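Polyphosphate:AMP phosphotransferase (PDB 3CZP) uses inorganic polyphosphate as phosphate donor to convert AMP to ADP, and less efficiently GMP to GDP, in a magnesium-dependent reaction. Local coordinates at residues Phe42-Leu47 with Gly101-Phe106; Asp263-Gly268 with Trp410-Lys415; Ser300-Phe305 with His353-Arg358; Ala282-Leu287 with Lys481-Ile486. All blocks are in the same frame, centred on the assembly; numbering follows the deposited sequence.

Contact 1 of 4, residues Phe42-Leu47 with Gly101-Phe106; sequences FPVIIL and GRTGIF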
loop_
_atom_site.group_PDB
_atom_site.type_symbol
_atom_site.label_atom_id
_atom_site.label_comp_id
_atom_site.label_asym_id
_atom_site.label_seq_id
_atom_site.Cartn_x
_atom_site.Cartn_y
_atom_site.Cartn_z
ATOM N N PHE A 42 -16.977 -2.186 10.350
ATOM C CA PHE A 42 -16.407 -3.474 10.276
ATOM C C PHE A 42 -16.356 -3.929 8.813
ATOM O O PHE A 42 -17.121 -3.454 7.970
ATOM C CB PHE A 42 -17.176 -4.508 11.157
ATOM C CG PHE A 42 -18.618 -4.710 10.743
ATOM C CD1 PHE A 42 -18.956 -5.649 9.781
ATOM C CD2 PHE A 42 -19.644 -3.965 11.335
ATOM C CE1 PHE A 42 -20.316 -5.863 9.376
ATOM C CE2 PHE A 42 -21.001 -4.163 10.911
ATOM C CZ PHE A 42 -21.316 -5.112 9.900
ATOM N N PRO A 43 -15.430 -4.804 8.518
ATOM C CA PRO A 43 -15.292 -5.414 7.214
ATOM C C PRO A 43 -16.145 -6.631 7.056
ATOM O O PRO A 43 -16.470 -7.297 8.045
ATOM C CB PRO A 43 -13.831 -5.849 7.213
ATOM C CG PRO A 43 -13.539 -6.215 8.553
ATOM C CD PRO A 43 -14.327 -5.206 9.397
ATOM N N VAL A 44 -16.442 -6.966 5.802
ATOM C CA VAL A 44 -17.042 -8.231 5.485
ATOM C C VAL A 44 -16.108 -9.059 4.614
ATOM O O VAL A 44 -15.609 -8.581 3.645
ATOM C CB VAL A 44 -18.395 -8.051 4.779
ATOM C CG1 VAL A 44 -19.000 -9.446 4.403
ATOM C CG2 VAL A 44 -19.298 -7.335 5.689
ATOM N N ILE A 45 -15.821 -10.290 5.054
ATOM C CA ILE A 45 -14.977 -11.175 4.290
ATOM C C ILE A 45 -15.733 -12.446 3.966
ATOM O O ILE A 45 -16.315 -13.073 4.859
ATOM C CB ILE A 45 -13.661 -11.543 5.066
ATOM C CG1 ILE A 45 -12.957 -10.257 5.463
ATOM C CG2 ILE A 45 -12.779 -12.620 4.206
ATOM C CD1 ILE A 45 -11.824 -10.446 6.556
ATOM N N ILE A 46 -15.692 -12.822 2.702
ATOM C CA ILE A 46 -16.371 -14.003 2.197
ATOM C C ILE A 46 -15.357 -14.925 1.517
ATOM O O ILE A 46 -14.719 -14.540 0.586
ATOM C CB ILE A 46 -17.501 -13.630 1.171
ATOM C CG1 ILE A 46 -18.514 -12.603 1.765
ATOM C CG2 ILE A 46 -18.148 -14.876 0.614
ATOM C CD1 ILE A 46 -19.472 -11.938 0.671
ATOM N N LEU A 47 -15.192 -16.126 2.072
ATOM C CA LEU A 47 -14.357 -17.188 1.477
ATOM C C LEU A 47 -15.197 -18.142 0.648
ATOM O O LEU A 47 -16.296 -18.536 1.036
ATOM C CB LEU A 47 -13.592 -17.936 2.538
ATOM C CG LEU A 47 -12.856 -17.144 3.654
ATOM C CD1 LEU A 47 -12.070 -18.133 4.571
ATOM C CD2 LEU A 47 -12.028 -15.989 3.114
ATOM N N GLY A 101 -16.430 -1.236 6.322
ATOM C CA GLY A 101 -17.452 -0.734 5.464
ATOM C C GLY A 101 -17.424 -1.334 4.068
ATOM O O GLY A 101 -18.343 -1.095 3.313
ATOM N N ARG A 102 -16.460 -2.198 3.771
ATOM C CA ARG A 102 -16.390 -2.877 2.471
ATOM C C ARG A 102 -16.379 -4.379 2.601
ATOM O O ARG A 102 -16.249 -4.916 3.702
ATOM C CB ARG A 102 -15.221 -2.318 1.708
ATOM C CG ARG A 102 -15.512 -0.955 1.187
ATOM C CD ARG A 102 -14.378 -0.430 0.357
ATOM N NE ARG A 102 -14.150 -1.308 -0.800
ATOM C CZ ARG A 102 -14.521 -1.036 -2.041
ATOM N NH1 ARG A 102 -15.067 0.145 -2.359
ATOM N NH2 ARG A 102 -14.314 -1.936 -2.984
ATOM N N THR A 103 -16.537 -5.042 1.450
ATOM C CA THR A 103 -16.575 -6.461 1.321
ATOM C C THR A 103 -15.441 -6.891 0.393
ATOM O O THR A 103 -15.195 -6.302 -0.668
ATOM C CB THR A 103 -17.928 -6.982 0.688
ATOM O OG1 THR A 103 -19.021 -6.606 1.514
ATOM C CG2 THR A 103 -17.931 -8.542 0.436
ATOM N N GLY A 104 -14.811 -7.976 0.825
ATOM C CA GLY A 104 -13.778 -8.654 0.062
ATOM C C GLY A 104 -14.193 -10.094 -0.101
ATOM O O GLY A 104 -14.624 -10.733 0.865
ATOM N N ILE A 105 -14.071 -10.615 -1.319
ATOM C CA ILE A 105 -14.424 -12.026 -1.588
ATOM C C ILE A 105 -13.151 -12.747 -2.104
ATOM O O ILE A 105 -12.536 -12.315 -3.079
ATOM C CB ILE A 105 -15.530 -12.167 -2.661
ATOM C CG1 ILE A 105 -16.791 -11.362 -2.273
ATOM C CG2 ILE A 105 -15.781 -13.726 -2.960
ATOM C CD1 ILE A 105 -17.956 -11.488 -3.252
ATOM N N PHE A 106 -12.744 -13.779 -1.381
ATOM C CA PHE A 106 -11.478 -14.472 -1.581
ATOM C C PHE A 106 -11.675 -15.863 -2.158
ATOM O O PHE A 106 -12.099 -16.790 -1.466
ATOM C CB PHE A 106 -10.743 -14.626 -0.240
ATOM C CG PHE A 106 -10.283 -13.310 0.381
ATOM C CD1 PHE A 106 -10.466 -12.090 -0.246
ATOM C CD2 PHE A 106 -9.633 -13.313 1.602
ATOM C CE1 PHE A 106 -10.011 -10.881 0.380
ATOM C CE2 PHE A 106 -9.160 -12.118 2.184
ATOM C CZ PHE A 106 -9.340 -10.938 1.567
#
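Phe42 O accepts a hydrogen bond from Gly101 N at 2.8 Å, nearly straight at the hydrogen, with the donor standing well above the carbonyl plane, 57° out of it, rather than on a lone pair. This link joins the two segments just ahead of the regular strands. Gly101 has a positive phi there (90°), a conformation in which glycine, lacking a CB, avoids pressing on the preceding carbonyl O. Beyond it the donors alternate: Val44 N to Arg102 O, Gly104 N to Val44 O, Ile46 N to Gly104 O and Phe106 N to Ile46 O. The carbonyls of Val44 and Ile46 are also approached by CA-H groups, Thr103 CA lying 3.3 Å from Val44 O. Such a ladder marks parallel neighbours in the core of a P-loop NTPase-type sheet, here of the N-terminal PPK2 domain, which seems to be catalytically inactive. On one face of the sheet Val44 and Ile46 lie beside Thr103 and Ile105. CG1 of Ile46 is anti to its carbonyl carbon (chi1 -54°), and the extended branch carries CD1 across to Thr103 CG2 at 3.7 Å and to Ile105 CG1 at 4.0 Å. Helix 218-238 packs on this side through Leu229 and Leu233. The other face holds Ile45, Leu47 and Phe106. Ile45 CG2 sits over one face of the Phe106 ring, toward its rim, 4.1 Å from Phe106 CD2, while Leu47 CD2 reaches Phe106 CB at 3.8 Å. Phe77 meets the same ring edge-to-face, and strand 148-155 hydrogen-bonds to the far edge of 42-47.

Contact 2 of 4, residues Asp263-Gly268 with Trp410-Lys415; sequences DSLDLG and WLAIDK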
loop_
_atom_site.group_PDB
_atom_site.type_symbol
_atom_site.label_atom_id
_atom_site.label_comp_id
_atom_site.label_asym_id
_atom_site.label_seq_id
_atom_site.Cartn_x
_atom_site.Cartn_y
_atom_site.Cartn_z
ATOM N N ASP A 263 12.836 -5.871 38.534
ATOM C CA ASP A 263 13.447 -5.508 39.807
ATOM C C ASP A 263 14.788 -6.211 40.005
ATOM O O ASP A 263 15.649 -5.725 40.739
ATOM C CB ASP A 263 12.505 -5.836 40.968
ATOM C CG ASP A 263 11.307 -4.910 41.025
ATOM O OD1 ASP A 263 11.466 -3.709 40.722
ATOM O OD2 ASP A 263 10.204 -5.383 41.373
ATOM N N SER A 264 14.960 -7.354 39.350
ATOM C CA SER A 264 16.201 -8.124 39.468
ATOM C C SER A 264 17.332 -7.707 38.512
ATOM O O SER A 264 18.450 -8.203 38.637
ATOM C CB SER A 264 15.942 -9.626 39.361
ATOM O OG SER A 264 15.822 -10.047 38.013
ATOM N N LEU A 265 17.082 -6.799 37.574
ATOM C CA LEU A 265 18.186 -6.283 36.742
ATOM C C LEU A 265 19.209 -5.509 37.540
ATOM O O LEU A 265 18.868 -4.793 38.485
ATOM C CB LEU A 265 17.692 -5.343 35.649
ATOM C CG LEU A 265 16.923 -6.027 34.537
ATOM C CD1 LEU A 265 16.298 -4.958 33.666
ATOM C CD2 LEU A 265 17.892 -6.898 33.770
ATOM N N ASP A 266 20.452 -5.628 37.105
ATOM C CA ASP A 266 21.541 -4.866 37.677
ATOM C C ASP A 266 21.793 -3.669 36.761
ATOM O O ASP A 266 22.586 -3.713 35.813
ATOM C CB ASP A 266 22.762 -5.752 37.833
ATOM C CG ASP A 266 23.942 -5.026 38.408
ATOM O OD1 ASP A 266 23.832 -3.793 38.636
ATOM O OD2 ASP A 266 24.988 -5.688 38.599
ATOM N N LEU A 267 21.125 -2.576 37.097
ATOM C CA LEU A 267 21.184 -1.360 36.303
ATOM C C LEU A 267 22.416 -0.523 36.638
ATOM O O LEU A 267 22.570 0.581 36.115
ATOM C CB LEU A 267 19.930 -0.529 36.537
ATOM C CG LEU A 267 18.565 -1.112 36.198
ATOM C CD1 LEU A 267 17.527 -0.055 36.443
ATOM C CD2 LEU A 267 18.511 -1.597 34.758
ATOM N N GLY A 268 23.273 -1.052 37.521
ATOM C CA GLY A 268 24.567 -0.451 37.866
ATOM C C GLY A 268 25.669 -0.768 36.860
ATOM O O GLY A 268 26.767 -0.274 36.998
ATOM N N TRP A 410 13.928 -4.388 25.401
ATOM C CA TRP A 410 13.338 -3.496 26.348
ATOM C C TRP A 410 14.480 -2.789 27.006
ATOM O O TRP A 410 15.238 -3.401 27.740
ATOM C CB TRP A 410 12.507 -4.218 27.426
ATOM C CG TRP A 410 12.052 -3.249 28.431
ATOM C CD1 TRP A 410 12.635 -2.974 29.661
ATOM C CD2 TRP A 410 10.991 -2.293 28.277
ATOM N NE1 TRP A 410 11.959 -1.920 30.278
ATOM C CE2 TRP A 410 10.957 -1.492 29.459
ATOM C CE3 TRP A 410 10.074 -2.029 27.253
ATOM C CZ2 TRP A 410 10.032 -0.468 29.639
ATOM C CZ3 TRP A 410 9.145 -0.990 27.445
ATOM C CH2 TRP A 410 9.133 -0.226 28.610
ATOM N N LEU A 411 14.616 -1.506 26.714
ATOM C CA LEU A 411 15.665 -0.704 27.328
ATOM C C LEU A 411 15.154 -0.178 28.664
ATOM O O LEU A 411 14.218 0.628 28.727
ATOM C CB LEU A 411 16.142 0.449 26.427
ATOM C CG LEU A 411 17.300 0.108 25.471
ATOM C CD1 LEU A 411 16.976 -1.033 24.544
ATOM C CD2 LEU A 411 17.670 1.399 24.668
ATOM N N ALA A 412 15.809 -0.626 29.730
ATOM C CA ALA A 412 15.371 -0.324 31.088
ATOM C C ALA A 412 16.275 0.746 31.710
ATOM O O ALA A 412 17.497 0.637 31.661
ATOM C CB ALA A 412 15.351 -1.608 31.928
ATOM N N ILE A 413 15.657 1.785 32.281
ATOM C CA ILE A 413 16.374 2.767 33.080
ATOM C C ILE A 413 15.586 2.964 34.373
ATOM O O ILE A 413 14.396 2.585 34.434
ATOM C CB ILE A 413 16.598 4.160 32.377
ATOM C CG1 ILE A 413 15.298 4.886 32.083
ATOM C CG2 ILE A 413 17.486 4.064 31.109
ATOM C CD1 ILE A 413 15.500 6.205 31.230
ATOM N N ASP A 414 16.221 3.541 35.405
ATOM C CA ASP A 414 15.482 3.838 36.640
ATOM C C ASP A 414 14.893 5.248 36.601
ATOM O O ASP A 414 15.152 6.014 35.648
ATOM C CB ASP A 414 16.290 3.541 37.905
ATOM C CG ASP A 414 17.597 4.308 37.977
ATOM O OD1 ASP A 414 17.608 5.466 37.523
ATOM O OD2 ASP A 414 18.602 3.738 38.497
ATOM N N LYS A 415 14.051 5.555 37.592
ATOM C CA LYS A 415 13.282 6.821 37.606
ATOM C C LYS A 415 14.218 8.009 37.722
ATOM O O LYS A 415 13.972 9.077 37.158
ATOM C CB LYS A 415 12.324 6.879 38.817
ATOM C CG LYS A 415 11.274 5.785 38.929
ATOM C CD LYS A 415 10.425 5.996 40.201
ATOM C CE LYS A 415 9.767 4.722 40.731
ATOM N NZ LYS A 415 9.092 5.013 42.067
#
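Leu265 and Leu267 reach across to Ala412 and its successors with their methyl groups, making a small, wholly van der Waals contact between a loop and the end of a strand. Leu265 CD1 comes to 3.9 Å from Ala412 CB. Both leucines share one conformation: CG lies beside the backbone N and anti to the carbonyl carbon (chi1 -71° in Leu265 and -60° in Leu267), with the second torsion extended. In Leu267 this spreads the two methyls over successive residues. CD2 lies 4.0 Å from Ala412 O and 4.2 Å from Ala412 CB, whereas CD1 rests 4.0 Å from Asp414 N and 4.1 Å from Asp414 CB. The side chains of Leu267 and Asp414 run alongside each other with opposed directions; the leucine touches the aspartate's CB, while the carboxylate serves other partners. With chi1 at 58°, Asp414 CG falls between its own N and carbonyl carbon; as the N-cap residue of helix 415-427, Asp414 accepts the amide of Thr417 with OD1, and OD2 accepts from Asn473 ND2. Within the loop, Asp266 OD1 accepts from Gly268 N at 3.0 Å, an Asx turn. Leu265 and Leu267 also touch Glu471 of the outermost strand 467-471, which borders strand 404-412. The loop between helices 260-263 and 273-292 lies against the C-terminal end of strand 404-412, in the parallel sheet of the C-terminal PPK2 domain, where the chain turns into helix 415-427.

Contact 3 of 4, residues Ser300-Phe305 with His353-Arg358; sequences SLVAVF and HIPARR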
loop_
_atom_site.group_PDB
_atom_site.type_symbol
_atom_site.label_atom_id
_atom_site.label_comp_id
_atom_site.label_asym_id
_atom_site.label_seq_id
_atom_site.Cartn_x
_atom_site.Cartn_y
_atom_site.Cartn_z
ATOM N N SER A 300 15.762 -12.703 6.849
ATOM C CA SER A 300 15.718 -11.267 7.016
ATOM C C SER A 300 15.778 -10.994 8.523
ATOM O O SER A 300 15.805 -11.921 9.307
ATOM C CB SER A 300 14.496 -10.659 6.298
ATOM O OG SER A 300 13.341 -11.226 6.827
ATOM N N LEU A 301 15.823 -9.716 8.902
ATOM C CA LEU A 301 15.988 -9.348 10.294
ATOM C C LEU A 301 14.896 -8.382 10.678
ATOM O O LEU A 301 14.577 -7.479 9.916
ATOM C CB LEU A 301 17.385 -8.742 10.513
ATOM C CG LEU A 301 17.958 -8.405 11.897
ATOM C CD1 LEU A 301 18.036 -9.649 12.717
ATOM C CD2 LEU A 301 19.388 -7.807 11.721
ATOM N N VAL A 302 14.311 -8.616 11.850
ATOM C CA VAL A 302 13.435 -7.635 12.541
ATOM C C VAL A 302 13.986 -7.358 13.911
ATOM O O VAL A 302 14.132 -8.286 14.724
ATOM C CB VAL A 302 11.968 -8.148 12.609
ATOM C CG1 VAL A 302 11.093 -7.228 13.479
ATOM C CG2 VAL A 302 11.400 -8.238 11.193
ATOM N N ALA A 303 14.292 -6.075 14.167
ATOM C CA ALA A 303 14.682 -5.557 15.502
ATOM C C ALA A 303 13.618 -4.654 16.048
ATOM O O ALA A 303 13.285 -3.624 15.457
ATOM C CB ALA A 303 16.038 -4.843 15.475
ATOM N N VAL A 304 13.046 -5.054 17.168
ATOM C CA VAL A 304 12.035 -4.288 17.850
ATOM C C VAL A 304 12.633 -3.533 19.039
ATOM O O VAL A 304 13.356 -4.129 19.849
ATOM C CB VAL A 304 10.948 -5.221 18.413
ATOM C CG1 VAL A 304 10.169 -4.483 19.499
ATOM C CG2 VAL A 304 10.031 -5.809 17.264
ATOM N N PHE A 305 12.343 -2.247 19.158
ATOM C CA PHE A 305 12.806 -1.451 20.312
ATOM C C PHE A 305 11.686 -0.839 21.121
ATOM O O PHE A 305 10.866 -0.089 20.593
ATOM C CB PHE A 305 13.727 -0.299 19.853
ATOM C CG PHE A 305 15.066 -0.740 19.383
ATOM C CD1 PHE A 305 16.178 -0.703 20.243
ATOM C CD2 PHE A 305 15.242 -1.188 18.082
ATOM C CE1 PHE A 305 17.414 -1.106 19.791
ATOM C CE2 PHE A 305 16.494 -1.649 17.621
ATOM C CZ PHE A 305 17.573 -1.585 18.445
ATOM N N HIS A 353 4.791 -3.558 7.061
ATOM C CA HIS A 353 6.192 -3.235 7.163
ATOM C C HIS A 353 7.150 -4.389 7.281
ATOM O O HIS A 353 8.338 -4.150 7.489
ATOM C CB HIS A 353 6.418 -2.340 8.387
ATOM C CG HIS A 353 5.860 -0.986 8.211
ATOM N ND1 HIS A 353 6.300 -0.135 7.230
ATOM C CD2 HIS A 353 4.855 -0.348 8.855
ATOM C CE1 HIS A 353 5.594 0.980 7.277
ATOM N NE2 HIS A 353 4.727 0.884 8.273
ATOM N N ILE A 354 6.686 -5.625 7.143
ATOM C CA ILE A 354 7.578 -6.782 7.343
ATOM C C ILE A 354 8.557 -6.870 6.206
ATOM O O ILE A 354 8.183 -6.697 5.066
ATOM C CB ILE A 354 6.756 -8.057 7.477
ATOM C CG1 ILE A 354 6.083 -8.069 8.867
ATOM C CG2 ILE A 354 7.566 -9.310 7.137
ATOM C CD1 ILE A 354 7.047 -8.223 10.007
ATOM N N PRO A 355 9.837 -7.164 6.505
ATOM C CA PRO A 355 10.819 -7.165 5.415
ATOM C C PRO A 355 10.725 -8.335 4.439
ATOM O O PRO A 355 10.349 -9.444 4.810
ATOM C CB PRO A 355 12.168 -7.130 6.170
ATOM C CG PRO A 355 11.868 -7.759 7.488
ATOM C CD PRO A 355 10.463 -7.382 7.824
ATOM N N ALA A 356 11.012 -8.070 3.176
ATOM C CA ALA A 356 11.317 -9.131 2.235
ATOM C C ALA A 356 12.626 -9.849 2.643
ATOM O O ALA A 356 13.410 -9.344 3.442
ATOM C CB ALA A 356 11.445 -8.575 0.871
ATOM N N ARG A 357 12.896 -10.978 2.023
ATOM C CA ARG A 357 14.161 -11.664 2.234
ATOM C C ARG A 357 15.340 -10.732 1.961
ATOM O O ARG A 357 15.334 -9.952 1.022
ATOM C CB ARG A 357 14.295 -12.870 1.319
ATOM C CG ARG A 357 13.394 -14.027 1.728
ATOM C CD ARG A 357 14.220 -15.138 2.346
ATOM N NE ARG A 357 13.356 -16.255 2.707
ATOM C CZ ARG A 357 13.331 -17.446 2.113
ATOM N NH1 ARG A 357 14.172 -17.754 1.107
ATOM N NH2 ARG A 357 12.456 -18.351 2.568
ATOM N N ARG A 358 16.359 -10.876 2.798
ATOM C CA ARG A 358 17.590 -10.113 2.748
ATOM C C ARG A 358 17.453 -8.701 3.271
ATOM O O ARG A 358 18.400 -7.992 3.223
ATOM C CB ARG A 358 18.173 -10.094 1.344
ATOM C CG ARG A 358 19.678 -10.106 1.355
ATOM C CD ARG A 358 20.137 -10.534 0.008
ATOM N NE ARG A 358 21.498 -10.086 -0.238
ATOM C CZ ARG A 358 21.887 -9.455 -1.343
ATOM N NH1 ARG A 358 21.006 -9.192 -2.324
ATOM N NH2 ARG A 358 23.161 -9.095 -1.477
#
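Segment 300-305, on strand 300-307, and the loop 353-358 come closest at Ser300 and Arg358, whose CA atoms are 4.8 Å apart, and the two segments meet through van der Waals contacts without direct hydrogen bonds. Pro355 carries the apolar part. Its CD lies 3.6 Å from Val302 CG2, and the two side chains cross at about a right angle. A chi1 of 173° sets Val302 CG1 anti to the backbone N and leaves CG2 anti to the carbonyl carbon, facing the proline. Pro355 CG reaches back toward the N-terminal side of Val302, to 3.6 Å from Leu301 O and 3.8 Å from Ser300 OG. Ser300 is buried under the following residues: its CB approaches Ala356 O at 3.3 Å and lies 4.0 Å from Arg358 N. Gln359 OE1 accepts from Ala356 N, Arg357 makes a cation-pi contact with Tyr402, and Ala356 and Arg357 also touch Arg87 and Glu86 of the N-terminal PPK2 region. Strand 300-307 is central in the parallel, P-loop NTPase-type sheet of the C-terminal PPK2 domain, pairing with 360-364 and 404-412; the loop, arriving from helix 348-351, passes Val302 and then Ser300 before entering strand 360-364.

Contact 4 of 4, residues Ala282-Leu287 with Lys481-Ile486; sequences AEQARL and KVLRTI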
loop_
_atom_site.group_PDB
_atom_site.type_symbol
_atom_site.label_atom_id
_atom_site.label_comp_id
_atom_site.label_asym_id
_atom_site.label_seq_id
_atom_site.Cartn_x
_atom_site.Cartn_y
_atom_site.Cartn_z
ATOM N N ALA A 282 34.133 -3.419 17.189
ATOM C CA ALA A 282 34.137 -4.860 16.908
ATOM C C ALA A 282 32.735 -5.331 16.518
ATOM O O ALA A 282 32.554 -6.057 15.529
ATOM C CB ALA A 282 34.664 -5.663 18.123
ATOM N N GLU A 283 31.737 -4.909 17.277
ATOM C CA GLU A 283 30.365 -5.403 17.022
ATOM C C GLU A 283 29.710 -4.848 15.738
ATOM O O GLU A 283 28.968 -5.578 15.043
ATOM C CB GLU A 283 29.470 -5.191 18.275
ATOM C CG GLU A 283 30.031 -6.011 19.513
ATOM C CD GLU A 283 29.958 -7.522 19.341
ATOM O OE1 GLU A 283 29.023 -7.986 18.681
ATOM O OE2 GLU A 283 30.816 -8.261 19.854
ATOM N N GLN A 284 30.002 -3.587 15.420
ATOM C CA GLN A 284 29.595 -2.984 14.156
ATOM C C GLN A 284 30.202 -3.736 12.944
ATOM O O GLN A 284 29.465 -4.064 11.994
ATOM C CB GLN A 284 29.934 -1.502 14.150
ATOM C CG GLN A 284 29.063 -0.688 15.123
ATOM C CD GLN A 284 29.462 0.765 15.190
ATOM O OE1 GLN A 284 30.642 1.101 15.041
ATOM N NE2 GLN A 284 28.472 1.652 15.399
ATOM N N ALA A 285 31.498 -4.063 13.001
ATOM C CA ALA A 285 32.166 -4.883 11.953
ATOM C C ALA A 285 31.556 -6.282 11.833
ATOM O O ALA A 285 31.418 -6.844 10.716
ATOM C CB ALA A 285 33.687 -4.982 12.245
ATOM N N ARG A 286 31.205 -6.857 12.988
ATOM C CA ARG A 286 30.652 -8.215 13.049
ATOM C C ARG A 286 29.283 -8.182 12.391
ATOM O O ARG A 286 28.986 -9.022 11.554
ATOM C CB ARG A 286 30.544 -8.678 14.508
ATOM C CG ARG A 286 30.156 -10.131 14.700
ATOM C CD ARG A 286 30.136 -10.446 16.163
ATOM N NE ARG A 286 29.368 -11.646 16.487
ATOM C CZ ARG A 286 28.787 -11.856 17.664
ATOM N NH1 ARG A 286 28.836 -10.937 18.624
ATOM N NH2 ARG A 286 28.116 -12.971 17.885
ATOM N N LEU A 287 28.476 -7.176 12.726
ATOM C CA LEU A 287 27.149 -7.019 12.093
ATOM C C LEU A 287 27.279 -6.811 10.592
ATOM O O LEU A 287 26.584 -7.462 9.848
ATOM C CB LEU A 287 26.323 -5.872 12.693
ATOM C CG LEU A 287 24.951 -5.624 11.994
ATOM C CD1 LEU A 287 24.060 -6.844 12.139
ATOM C CD2 LEU A 287 24.259 -4.427 12.538
ATOM N N LYS A 481 25.485 -3.975 23.968
ATOM C CA LYS A 481 24.592 -5.106 24.213
ATOM C C LYS A 481 23.540 -5.302 23.079
ATOM O O LYS A 481 23.292 -6.423 22.624
ATOM C CB LYS A 481 23.927 -4.937 25.578
ATOM C CG LYS A 481 22.938 -5.998 25.916
ATOM C CD LYS A 481 22.547 -5.988 27.366
ATOM C CE LYS A 481 21.732 -7.259 27.741
ATOM N NZ LYS A 481 21.740 -7.537 29.207
ATOM N N VAL A 482 22.996 -4.200 22.575
ATOM C CA VAL A 482 22.030 -4.242 21.473
ATOM C C VAL A 482 22.692 -4.848 20.240
ATOM O O VAL A 482 22.176 -5.799 19.631
ATOM C CB VAL A 482 21.452 -2.802 21.158
ATOM C CG1 VAL A 482 20.813 -2.777 19.800
ATOM C CG2 VAL A 482 20.429 -2.352 22.246
ATOM N N LEU A 483 23.857 -4.312 19.891
ATOM C CA LEU A 483 24.581 -4.807 18.729
ATOM C C LEU A 483 24.956 -6.283 18.954
ATOM O O LEU A 483 24.681 -7.121 18.107
ATOM C CB LEU A 483 25.828 -3.969 18.451
ATOM C CG LEU A 483 25.675 -2.729 17.551
ATOM C CD1 LEU A 483 26.718 -1.718 17.955
ATOM C CD2 LEU A 483 25.815 -3.077 16.079
ATOM N N ARG A 484 25.522 -6.605 20.111
ATOM C CA ARG A 484 25.962 -7.991 20.348
ATOM C C ARG A 484 24.814 -9.008 20.237
ATOM O O ARG A 484 25.000 -10.097 19.718
ATOM C CB ARG A 484 26.580 -8.124 21.690
ATOM C CG ARG A 484 27.333 -9.419 21.905
ATOM C CD ARG A 484 27.978 -9.409 23.271
ATOM N NE ARG A 484 29.190 -8.607 23.367
ATOM C CZ ARG A 484 29.372 -7.547 24.172
ATOM N NH1 ARG A 484 30.549 -6.941 24.196
ATOM N NH2 ARG A 484 28.373 -7.052 24.913
ATOM N N THR A 485 23.642 -8.631 20.743
ATOM C CA THR A 485 22.465 -9.474 20.677
ATOM C C THR A 485 21.999 -9.735 19.255
ATOM O O THR A 485 21.669 -10.886 18.880
ATOM C CB THR A 485 21.284 -8.883 21.448
ATOM O OG1 THR A 485 21.646 -8.644 22.814
ATOM C CG2 THR A 485 20.075 -9.857 21.389
ATOM N N ILE A 486 21.890 -8.677 18.478
ATOM C CA ILE A 486 21.586 -8.820 17.070
ATOM C C ILE A 486 22.537 -9.828 16.430
ATOM O O ILE A 486 22.093 -10.787 15.836
ATOM C CB ILE A 486 21.596 -7.466 16.335
ATOM C CG1 ILE A 486 20.404 -6.611 16.817
ATOM C CG2 ILE A 486 21.474 -7.619 14.824
ATOM C CD1 ILE A 486 20.515 -5.199 16.337
HETATM O O HOH W 1 32.289 -7.018 21.859
#
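Leu483 lies between Glu283, Gln284 and Leu287 and accounts for most of the apolar contact. Its CB meets Glu283 CB at 3.8 Å, where the two helices come nearest. Leu483 CD1 reaches Gln284 CG, also at 3.8 Å, whereas Leu483 CD2 meets Leu287 CD2 with the two side chains roughly perpendicular. One turn on, Leu287 CD1 touches Ile486 CG2 at 3.8 Å.

The charged groups gather along another side. Glu283, bent at its second torsion (chi2 -66°), turns its carboxylate over the backbone and side-chain stem of Arg484. Its OE1 uses the syn lone pair to accept from Arg286 NH1 at 3.0 Å, a salt bridge within the helix, and takes a second bond from Asn487 ND2. OE2 and Arg484 NE form a long salt bridge of 3.9 Å, with the carboxylate and guanidinium planes 59° apart. A water closes the gap, donating to Glu283 OE2 at 2.8 Å and accepting from Arg484 NH1, which also binds Gln279. Arg286 has further acidic partners in Asp488 and Glu491, which probably ease its closeness to Arg484.

The two helical segments run at 30°, their axes 9.2 Å apart at closest approach, and helix 313-321 also touches Leu287 and Ile486. Here the helix before the first strand and the last helix of the C-terminal PPK2 domain pair beside the parallel sheet of an alpha/beta P-loop NTPase-type fold.

Overall arrangement
The contacts fall in two fused PPK2 domains, whose parallel sheets share one strand order. Contact 1 is the sheet core of the N-terminal domain: buried, and tied by backbone bonds between neighbouring strands. The other three, in the C-terminal half, are partly buried and rely on side-chain packing, partly against backbone atoms, with no hydrogen bonds directly between their segments. Contact 3 packs a loop against Ser300-Val302 of the central strand, contact 2 lays a loop on the end of the adjacent strand, and contact 4 pairs helices with a charged side bridged by a water. Contacts 3 and 4 touch through Leu301 with Ile486 and Phe305 with Val482, joining sheet to helix layer.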